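Long-range contacts in spike protein S1 (Bat coronavirus HKU9, PDB 5GYQ), which probably attaches the virion to the host cell by binding a receptor, with this chain forming the putative receptor-binding domain of the spike: residues R70-F80 / L102-Y113; L56-V64 / G161-A169. All coordinates share one frame; numbering follows the deposited sequence.

Contact 1 of 2, residues R70-F80 / L102-Y113. With NAG (2-acetamido-2-deoxy-beta-D-glucopyranose), chain B.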
loop_
_atom_site.group_PDB
_atom_site.type_symbol
_atom_site.label_atom_id
_atom_site.label_comp_id
_atom_site.label_asym_id
_atom_site.label_seq_id
_atom_site.Cartn_x
_atom_site.Cartn_y
_atom_site.Cartn_z
ATOM N N ARG A 70 -0.540 7.208 2.299
ATOM C CA ARG A 70 -0.960 8.271 1.400
ATOM C C ARG A 70 0.218 8.693 0.531
ATOM O O ARG A 70 1.374 8.468 0.893
ATOM C CB ARG A 70 -1.520 9.462 2.182
ATOM C CG ARG A 70 -0.560 10.106 3.166
ATOM C CD ARG A 70 -1.266 11.204 3.948
ATOM N NE ARG A 70 -2.459 10.694 4.619
ATOM C CZ ARG A 70 -3.596 11.371 4.754
ATOM N NH1 ARG A 70 -3.705 12.598 4.263
ATOM N NH2 ARG A 70 -4.629 10.816 5.379
ATOM N N ILE A 71 -0.074 9.300 -0.614
ATOM C CA ILE A 71 0.963 9.586 -1.603
ATOM C C ILE A 71 0.491 10.685 -2.553
ATOM O O ILE A 71 -0.670 10.694 -2.950
ATOM C CB ILE A 71 1.332 8.292 -2.389
ATOM C CG1 ILE A 71 2.545 8.498 -3.293
ATOM C CG2 ILE A 71 0.136 7.769 -3.184
ATOM C CD1 ILE A 71 3.034 7.202 -3.940
ATOM N N ASN A 72 1.360 11.628 -2.911
ATOM C CA ASN A 72 0.910 12.669 -3.831
ATOM C C ASN A 72 1.296 12.327 -5.268
ATOM O O ASN A 72 1.979 11.328 -5.509
ATOM C CB ASN A 72 1.417 14.063 -3.396
ATOM C CG ASN A 72 2.898 14.321 -3.687
ATOM O OD1 ASN A 72 3.616 13.498 -4.253
ATOM N ND2 ASN A 72 3.350 15.514 -3.287
ATOM N N GLU A 73 0.837 13.143 -6.215
ATOM C CA GLU A 73 0.924 12.813 -7.639
ATOM C C GLU A 73 2.351 12.580 -8.143
ATOM O O GLU A 73 2.594 11.637 -8.893
ATOM C CB GLU A 73 0.262 13.913 -8.471
ATOM C CG GLU A 73 0.267 13.644 -9.976
ATOM C CD GLU A 73 -0.748 12.591 -10.407
ATOM O OE1 GLU A 73 -0.668 12.125 -11.564
ATOM O OE2 GLU A 73 -1.631 12.232 -9.602
ATOM N N THR A 74 3.282 13.440 -7.740
ATOM C CA THR A 74 4.680 13.315 -8.149
ATOM C C THR A 74 5.250 11.956 -7.745
ATOM O O THR A 74 5.795 11.203 -8.570
ATOM C CB THR A 74 5.550 14.429 -7.521
ATOM O OG1 THR A 74 4.985 15.715 -7.812
ATOM C CG2 THR A 74 6.976 14.367 -8.051
ATOM N N HIS A 75 5.103 11.649 -6.463
ATOM C CA HIS A 75 5.626 10.415 -5.899
ATOM C C HIS A 75 4.915 9.198 -6.470
ATOM O O HIS A 75 5.525 8.144 -6.630
ATOM C CB HIS A 75 5.502 10.435 -4.377
ATOM C CG HIS A 75 6.351 11.476 -3.715
ATOM N ND1 HIS A 75 6.041 12.015 -2.488
ATOM C CD2 HIS A 75 7.503 12.070 -4.110
ATOM C CE1 HIS A 75 6.963 12.902 -2.153
ATOM N NE2 HIS A 75 7.861 12.954 -3.118
ATOM N N LEU A 76 3.630 9.347 -6.777
ATOM C CA LEU A 76 2.858 8.258 -7.373
ATOM C C LEU A 76 3.354 7.935 -8.778
ATOM O O LEU A 76 3.537 6.766 -9.134
ATOM C CB LEU A 76 1.367 8.605 -7.410
ATOM C CG LEU A 76 0.465 7.521 -8.003
ATOM C CD1 LEU A 76 0.508 6.264 -7.150
ATOM C CD2 LEU A 76 -0.961 8.024 -8.156
ATOM N N ASN A 77 3.567 8.981 -9.573
ATOM C CA ASN A 77 4.067 8.817 -10.930
ATOM C C ASN A 77 5.465 8.214 -10.932
ATOM O O ASN A 77 5.761 7.321 -11.727
ATOM C CB ASN A 77 4.062 10.154 -11.670
ATOM C CG ASN A 77 2.660 10.635 -11.986
ATOM O OD1 ASN A 77 1.743 9.831 -12.163
ATOM N ND2 ASN A 77 2.484 11.949 -12.057
ATOM N N ASN A 78 6.322 8.691 -10.034
ATOM C CA ASN A 78 7.646 8.091 -9.898
ATOM C C ASN A 78 7.570 6.630 -9.454
ATOM O O ASN A 78 8.385 5.804 -9.864
ATOM C CB ASN A 78 8.498 8.892 -8.917
ATOM C CG ASN A 78 8.903 10.236 -9.472
ATOM O OD1 ASN A 78 8.968 10.420 -10.687
ATOM N ND2 ASN A 78 9.177 11.188 -8.584
ATOM N N LEU A 79 6.586 6.317 -8.616
ATOM C CA LEU A 79 6.390 4.951 -8.137
ATOM C C LEU A 79 6.016 4.033 -9.294
ATOM O O LEU A 79 6.568 2.939 -9.437
ATOM C CB LEU A 79 5.311 4.904 -7.052
ATOM C CG LEU A 79 5.040 3.540 -6.414
ATOM C CD1 LEU A 79 6.271 3.032 -5.686
ATOM C CD2 LEU A 79 3.852 3.614 -5.469
ATOM N N PHE A 80 5.079 4.493 -10.118
ATOM C CA PHE A 80 4.666 3.757 -11.312
ATOM C C PHE A 80 5.807 3.577 -12.316
ATOM O O PHE A 80 5.997 2.488 -12.856
ATOM C CB PHE A 80 3.492 4.467 -11.996
ATOM C CG PHE A 80 2.173 4.273 -11.302
ATOM C CD1 PHE A 80 1.920 3.120 -10.576
ATOM C CD2 PHE A 80 1.184 5.239 -11.380
ATOM C CE1 PHE A 80 0.702 2.937 -9.939
ATOM C CE2 PHE A 80 -0.035 5.061 -10.745
ATOM C CZ PHE A 80 -0.275 3.907 -10.023
ATOM N N LEU A 102 -0.596 -1.963 -7.514
ATOM C CA LEU A 102 -0.596 -0.638 -6.914
ATOM C C LEU A 102 -1.948 0.008 -7.160
ATOM O O LEU A 102 -2.322 0.268 -8.309
ATOM C CB LEU A 102 0.513 0.235 -7.499
ATOM C CG LEU A 102 1.935 -0.315 -7.465
ATOM C CD1 LEU A 102 2.882 0.654 -8.152
ATOM C CD2 LEU A 102 2.371 -0.570 -6.034
ATOM N N HIS A 103 -2.684 0.257 -6.084
ATOM C CA HIS A 103 -4.010 0.839 -6.205
ATOM C C HIS A 103 -4.086 2.205 -5.536
ATOM O O HIS A 103 -4.152 2.313 -4.312
ATOM C CB HIS A 103 -5.059 -0.098 -5.606
ATOM C CG HIS A 103 -6.468 0.275 -5.949
ATOM N ND1 HIS A 103 -7.552 -0.482 -5.568
ATOM C CD2 HIS A 103 -6.964 1.326 -6.647
ATOM C CE1 HIS A 103 -8.661 0.087 -6.013
ATOM N NE2 HIS A 103 -8.331 1.183 -6.668
ATOM N N ALA A 104 -4.080 3.248 -6.358
ATOM C CA ALA A 104 -4.239 4.609 -5.875
ATOM C C ALA A 104 -5.686 5.053 -6.038
ATOM O O ALA A 104 -6.279 4.899 -7.110
ATOM C CB ALA A 104 -3.305 5.547 -6.609
ATOM N N PHE A 105 -6.247 5.601 -4.966
ATOM C CA PHE A 105 -7.651 5.995 -4.947
ATOM C C PHE A 105 -7.821 7.391 -4.357
ATOM O O PHE A 105 -6.962 7.871 -3.616
ATOM C CB PHE A 105 -8.481 4.977 -4.160
ATOM C CG PHE A 105 -7.985 4.732 -2.759
ATOM C CD1 PHE A 105 -8.512 5.436 -1.689
ATOM C CD2 PHE A 105 -7.000 3.789 -2.511
ATOM C CE1 PHE A 105 -8.061 5.209 -0.399
ATOM C CE2 PHE A 105 -6.546 3.561 -1.225
ATOM C CZ PHE A 105 -7.079 4.272 -0.169
ATOM N N TYR A 106 -8.939 8.033 -4.685
ATOM C CA TYR A 106 -9.184 9.415 -4.283
ATOM C C TYR A 106 -9.495 9.565 -2.796
ATOM O O TYR A 106 -10.251 8.784 -2.223
ATOM C CB TYR A 106 -10.328 10.011 -5.114
ATOM C CG TYR A 106 -9.957 10.255 -6.560
ATOM C CD1 TYR A 106 -9.320 11.427 -6.947
ATOM C CD2 TYR A 106 -10.233 9.309 -7.536
ATOM C CE1 TYR A 106 -8.973 11.653 -8.268
ATOM C CE2 TYR A 106 -9.892 9.526 -8.860
ATOM C CZ TYR A 106 -9.260 10.698 -9.220
ATOM O OH TYR A 106 -8.917 10.916 -10.534
ATOM N N LEU A 107 -8.891 10.580 -2.184
ATOM C CA LEU A 107 -9.167 10.941 -0.798
ATOM C C LEU A 107 -9.803 12.322 -0.729
ATOM O O LEU A 107 -10.408 12.684 0.282
ATOM C CB LEU A 107 -7.886 10.923 0.039
ATOM C CG LEU A 107 -7.351 9.575 0.512
ATOM C CD1 LEU A 107 -6.033 9.766 1.235
ATOM C CD2 LEU A 107 -8.363 8.895 1.419
ATOM N N ASN A 108 -9.647 13.083 -1.811
ATOM C CA ASN A 108 -10.139 14.456 -1.893
ATOM C C ASN A 108 -9.627 15.297 -0.731
ATOM O O ASN A 108 -10.383 16.038 -0.105
ATOM C CB ASN A 108 -11.668 14.482 -1.928
ATOM C CG ASN A 108 -12.245 13.438 -2.861
ATOM O OD1 ASN A 108 -13.155 12.695 -2.492
ATOM N ND2 ASN A 108 -11.712 13.369 -4.076
ATOM N N SER A 109 -8.336 15.172 -0.448
ATOM C CA SER A 109 -7.750 15.826 0.712
ATOM C C SER A 109 -6.368 16.395 0.418
ATOM O O SER A 109 -5.475 15.679 -0.039
ATOM C CB SER A 109 -7.665 14.842 1.881
ATOM O OG SER A 109 -6.962 15.402 2.978
ATOM N N THR A 110 -6.203 17.690 0.668
ATOM C CA THR A 110 -4.882 18.304 0.676
ATOM C C THR A 110 -4.518 18.603 2.125
ATOM O O THR A 110 -5.184 19.392 2.794
ATOM C CB THR A 110 -4.820 19.592 -0.168
ATOM O OG1 THR A 110 -4.932 20.735 0.687
ATOM C CG2 THR A 110 -5.928 19.611 -1.209
ATOM N N ALA A 111 -3.459 17.963 2.607
ATOM C CA ALA A 111 -3.170 17.957 4.038
ATOM C C ALA A 111 -1.667 17.910 4.298
ATOM O O ALA A 111 -0.883 17.824 3.346
ATOM C CB ALA A 111 -3.873 16.769 4.700
ATOM N N PRO A 112 -1.257 17.999 5.580
ATOM C CA PRO A 112 0.134 17.688 5.909
ATOM C C PRO A 112 0.578 16.365 5.295
ATOM O O PRO A 112 -0.115 15.355 5.409
ATOM C CB PRO A 112 0.118 17.616 7.435
ATOM C CG PRO A 112 -0.909 18.621 7.822
ATOM C CD PRO A 112 -1.962 18.598 6.733
ATOM N N TYR A 113 1.728 16.398 4.636
ATOM C CA TYR A 113 2.244 15.254 3.907
ATOM C C TYR A 113 3.622 14.934 4.463
ATOM O O TYR A 113 4.609 15.584 4.113
ATOM C CB TYR A 113 2.288 15.571 2.409
ATOM C CG TYR A 113 2.669 14.430 1.490
ATOM C CD1 TYR A 113 2.174 13.146 1.686
ATOM C CD2 TYR A 113 3.494 14.654 0.397
ATOM C CE1 TYR A 113 2.518 12.109 0.828
ATOM C CE2 TYR A 113 3.837 13.631 -0.464
ATOM C CZ TYR A 113 3.350 12.361 -0.244
ATOM O OH TYR A 113 3.698 11.346 -1.105
HETATM C C1 NAG B . 4.698 15.981 -3.463
HETATM C C2 NAG B . 4.761 17.246 -4.287
HETATM C C3 NAG B . 6.211 17.586 -4.598
HETATM C C4 NAG B . 7.021 17.678 -3.306
HETATM C C5 NAG B . 6.779 16.466 -2.399
HETATM C C6 NAG B . 7.342 16.663 -1.010
HETATM C C7 NAG B . 2.781 17.706 -5.659
HETATM C C8 NAG B . 2.105 17.488 -6.978
HETATM N N2 NAG B . 3.981 17.127 -5.508
HETATM O O3 NAG B . 6.235 18.824 -5.296
HETATM O O4 NAG B . 8.418 17.671 -3.592
HETATM O O5 NAG B . 5.379 16.187 -2.238
HETATM O O6 NAG B . 7.178 15.500 -0.210
HETATM O O7 NAG B . 2.269 18.373 -4.764
HETATM O O HOH W 1 -1.623 14.528 3.342
#

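Contact 2 of 2, residues L56-V64 / G161-A169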
loop_
_atom_site.group_PDB
_atom_site.type_symbol
_atom_site.label_atom_id
_atom_site.label_comp_id
_atom_site.label_asym_id
_atom_site.label_seq_id
_atom_site.Cartn_x
_atom_site.Cartn_y
_atom_site.Cartn_z
ATOM N N LEU A 56 -7.335 -10.217 -10.892
ATOM C CA LEU A 56 -6.837 -10.037 -9.525
ATOM C C LEU A 56 -7.721 -10.661 -8.444
ATOM O O LEU A 56 -7.286 -11.547 -7.708
ATOM C CB LEU A 56 -6.678 -8.540 -9.236
ATOM C CG LEU A 56 -5.572 -8.002 -8.320
ATOM C CD1 LEU A 56 -5.916 -6.577 -7.897
ATOM C CD2 LEU A 56 -5.311 -8.875 -7.099
ATOM N N ALA A 57 -8.960 -10.191 -8.355
ATOM C CA ALA A 57 -9.837 -10.551 -7.245
ATOM C C ALA A 57 -10.666 -11.803 -7.510
ATOM O O ALA A 57 -11.620 -12.076 -6.786
ATOM C CB ALA A 57 -10.757 -9.384 -6.918
ATOM N N SER A 58 -10.300 -12.565 -8.538
ATOM C CA SER A 58 -11.103 -13.713 -8.949
ATOM C C SER A 58 -10.480 -15.053 -8.569
ATOM O O SER A 58 -11.136 -16.090 -8.654
ATOM C CB SER A 58 -11.341 -13.679 -10.459
ATOM O OG SER A 58 -10.146 -13.958 -11.169
ATOM N N MET A 59 -9.218 -15.042 -8.155
ATOM C CA MET A 59 -8.528 -16.294 -7.857
ATOM C C MET A 59 -7.903 -16.304 -6.467
ATOM O O MET A 59 -7.938 -15.305 -5.750
ATOM C CB MET A 59 -7.459 -16.573 -8.917
ATOM C CG MET A 59 -6.522 -15.409 -9.188
ATOM S SD MET A 59 -5.521 -15.662 -10.667
ATOM C CE MET A 59 -4.599 -17.129 -10.214
ATOM N N CYS A 60 -7.338 -17.449 -6.095
ATOM C CA CYS A 60 -6.737 -17.625 -4.778
ATOM C C CYS A 60 -5.229 -17.409 -4.823
ATOM O O CYS A 60 -4.618 -17.455 -5.888
ATOM C CB CYS A 60 -7.051 -19.017 -4.227
ATOM S SG CYS A 60 -8.810 -19.330 -3.934
ATOM N N TYR A 61 -4.634 -17.181 -3.657
ATOM C CA TYR A 61 -3.203 -16.922 -3.572
ATOM C C TYR A 61 -2.568 -17.621 -2.377
ATOM O O TYR A 61 -3.261 -18.027 -1.444
ATOM C CB TYR A 61 -2.945 -15.415 -3.494
ATOM C CG TYR A 61 -3.502 -14.654 -4.669
ATOM C CD1 TYR A 61 -2.785 -14.549 -5.854
ATOM C CD2 TYR A 61 -4.750 -14.050 -4.600
ATOM C CE1 TYR A 61 -3.292 -13.860 -6.932
ATOM C CE2 TYR A 61 -5.267 -13.358 -5.677
ATOM C CZ TYR A 61 -4.532 -13.265 -6.839
ATOM O OH TYR A 61 -5.040 -12.577 -7.917
ATOM N N GLY A 62 -1.246 -17.764 -2.417
ATOM C CA GLY A 62 -0.506 -18.341 -1.309
ATOM C C GLY A 62 -0.558 -17.434 -0.095
ATOM O O GLY A 62 -0.630 -17.900 1.041
ATOM N N SER A 63 -0.524 -16.131 -0.351
ATOM C CA SER A 63 -0.649 -15.113 0.686
ATOM C C SER A 63 -0.872 -13.751 0.045
ATOM O O SER A 63 -0.496 -13.531 -1.114
ATOM C CB SER A 63 0.595 -15.073 1.576
ATOM O OG SER A 63 1.661 -14.405 0.922
ATOM N N VAL A 64 -1.483 -12.840 0.797
ATOM C CA VAL A 64 -1.714 -11.487 0.293
ATOM C C VAL A 64 -1.260 -10.455 1.319
ATOM O O VAL A 64 -1.602 -10.551 2.485
ATOM C CB VAL A 64 -3.201 -11.248 -0.049
ATOM C CG1 VAL A 64 -3.434 -9.800 -0.457
ATOM C CG2 VAL A 64 -3.652 -12.193 -1.153
ATOM N N GLY A 161 -0.342 -25.317 -2.733
ATOM C CA GLY A 161 -0.881 -26.295 -1.809
ATOM C C GLY A 161 -2.120 -25.787 -1.102
ATOM O O GLY A 161 -2.864 -24.967 -1.641
ATOM N N SER A 162 -2.345 -26.277 0.111
ATOM C CA SER A 162 -3.489 -25.849 0.906
ATOM C C SER A 162 -3.179 -24.555 1.648
ATOM O O SER A 162 -2.105 -23.975 1.473
ATOM C CB SER A 162 -3.894 -26.948 1.890
ATOM O OG SER A 162 -2.812 -27.829 2.140
ATOM N N LYS A 163 -4.129 -24.114 2.471
ATOM C CA LYS A 163 -4.010 -22.865 3.220
ATOM C C LYS A 163 -3.750 -21.693 2.279
ATOM O O LYS A 163 -2.614 -21.239 2.123
ATOM C CB LYS A 163 -2.905 -22.970 4.271
ATOM C CG LYS A 163 -3.086 -24.139 5.222
ATOM C CD LYS A 163 -1.791 -24.469 5.941
ATOM C CE LYS A 163 -1.885 -25.803 6.662
ATOM N NZ LYS A 163 -0.573 -26.217 7.227
ATOM N N LEU A 164 -4.816 -21.215 1.650
ATOM C CA LEU A 164 -4.720 -20.132 0.684
ATOM C C LEU A 164 -5.562 -18.940 1.118
ATOM O O LEU A 164 -6.353 -19.033 2.059
ATOM C CB LEU A 164 -5.171 -20.609 -0.698
ATOM C CG LEU A 164 -4.493 -21.863 -1.251
ATOM C CD1 LEU A 164 -5.102 -22.250 -2.591
ATOM C CD2 LEU A 164 -2.990 -21.656 -1.376
ATOM N N VAL A 165 -5.378 -17.818 0.429
ATOM C CA VAL A 165 -6.253 -16.670 0.596
ATOM C C VAL A 165 -7.234 -16.628 -0.572
ATOM O O VAL A 165 -6.839 -16.375 -1.711
ATOM C CB VAL A 165 -5.470 -15.349 0.664
ATOM C CG1 VAL A 165 -6.427 -14.183 0.885
ATOM C CG2 VAL A 165 -4.426 -15.409 1.765
ATOM N N CYS A 166 -8.507 -16.885 -0.293
ATOM C CA CYS A 166 -9.507 -16.946 -1.360
ATOM C C CYS A 166 -10.536 -15.819 -1.262
ATOM O O CYS A 166 -10.953 -15.451 -0.170
ATOM C CB CYS A 166 -10.211 -18.305 -1.346
ATOM S SG CYS A 166 -9.194 -19.676 -1.961
ATOM N N PRO A 167 -10.952 -15.273 -2.414
ATOM C CA PRO A 167 -11.904 -14.156 -2.444
ATOM C C PRO A 167 -13.334 -14.578 -2.110
ATOM O O PRO A 167 -13.660 -15.761 -2.204
ATOM C CB PRO A 167 -11.813 -13.665 -3.888
ATOM C CG PRO A 167 -11.444 -14.883 -4.661
ATOM C CD PRO A 167 -10.527 -15.670 -3.767
ATOM N N VAL A 168 -14.170 -13.617 -1.722
ATOM C CA VAL A 168 -15.583 -13.897 -1.482
ATOM C C VAL A 168 -16.391 -13.604 -2.742
ATOM O O VAL A 168 -16.007 -12.765 -3.559
ATOM C CB VAL A 168 -16.154 -13.074 -0.293
ATOM C CG1 VAL A 168 -15.123 -12.928 0.809
ATOM C CG2 VAL A 168 -16.662 -11.711 -0.749
ATOM N N ALA A 169 -17.506 -14.308 -2.899
ATOM C CA ALA A 169 -18.368 -14.123 -4.058
ATOM C C ALA A 169 -19.669 -13.431 -3.667
ATOM O O ALA A 169 -20.138 -12.533 -4.367
ATOM C CB ALA A 169 -18.657 -15.460 -4.722
HETATM O O HOH W 2 -2.543 -18.781 2.818
HETATM O O HOH W 3 0.483 -20.782 1.073
#

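Contact 1 of 2, residues R70-F80 / L102-Y113
Y113 reaches from the end of segment 102-113 to the turn that starts helix 73-80, and its ring is wedged between the backbone of R70-N72 and the sugar carried by N72. The side chain leaves with CG anti to the backbone N (chi1 -174°), which sends the ring out to this turn. From CB outward, CD1 passes CG of R70 at 4.3 Å, while CE1 runs beside the R70 carbonyl oxygen, which lies at the ring edge. On the other rim CD2 and CE2 face the N-acetylglucosamine (NAG), whose O5 is also in the ring plane, and CE2 comes within 3.4 Å of CG of N72. At the tip, OH accepts from N72 N (3.0 Å) and makes a nearly straight bond with ND1 of H75 (2.8 Å, 174°), in which either could be the donor. The rings of H75 and Y113 therefore meet rim to rim, with planes 34° apart. C1 of the sugar lies over one face of the H75 ring.

N72 itself is the N-cap: its OD1 accepts from H75 N, and its ND2 is covalently linked to C1 of the glycan and hydrogen-bonded to S146 OG. T74 OG1 accepts a hydrogen bond from N2 of the sugar (2.9 Å).

The R70 guanidinium has CD1 of L107 over one face and S109 OG at its edge; NE bonds P16 O, NH2 makes a salt bridge with D15, and NH1 reaches P112 O through a water.

Along the helix the contact turns apolar. CD2 of L76 packs on CB of A104 at 3.7 Å, and CD1 of L102 meets the edge of the F80 ring.

Helix 73-80 runs roughly antiparallel to strand 102-111, a strand of the five-stranded antiparallel sheet, with F87 of helix 86-90 touching both I71 and Y113.

Contact 2 of 2, residues L56-V64 / G161-A169
Y61 and V165 exchange two backbone hydrogen bonds. V165 N donates to Y61 O at 2.8 Å; in return, Y61 N donates to V165 O at 3.0 Å. V165 O receives a further, weaker approach from CA of C60, a CA-H...O contact. The two residues form a single antiparallel bridge of the hydrogen-bonded kind. Directly beside it the disulfide C60-C166 (SG to SG 2.0 Å, chi3 114°) joins the residue just before Y61 to the one just after V165. In this betacoronavirus S1 C-terminal domain, the cross-link fastens the chain's closing strand, 165-167, to the loop leading into strand 63-71 of the antiparallel sheet. Strand 165-167 is also the outer member of a small parallel sheet, where backbone bonds join L164 and C166 to C30.

Past the bridge the carbonyl oxygens of G62 and K163 are satisfied by water instead: one molecule donates to both, at 2.8 Å and 2.6 Å, and a second donates to G62 O and weakly to K163 O. L164 O accepts from Q3 NE2, and S58 OG bonds R55 O. Toward the other end, P167 lays its ring against carbonyls, CB on A57 O and CD on M59 O. Y61 OH is placed to donate to L56 O, though the 2.5 Å separation is too short to take at face value, and V64 CG2 packs across V165 CG1 at 4.0 Å.

Overall arrangement
Contact 2 encloses contact 1 along the chain, and the two sit on opposite sides of its centre, their own centres about 27 Å apart. Both draw on strand 63-71, one at each end, so the same strand carries a disulfide-tied approach and a glycan-bearing exit. Contact 1 is the more buried: side chains dominate, apolar under the helix and polar at the turn, where a tyrosine hydroxyl bonds the start of the helix while its ring edge lies against the sugar. Contact 2 lies nearer the surface and depends on backbone hydrogen bonds, a covalent sulfur link and bridging waters. One secures a helix over the antiparallel sheet; the other joins that sheet to the small parallel one near the chain ends.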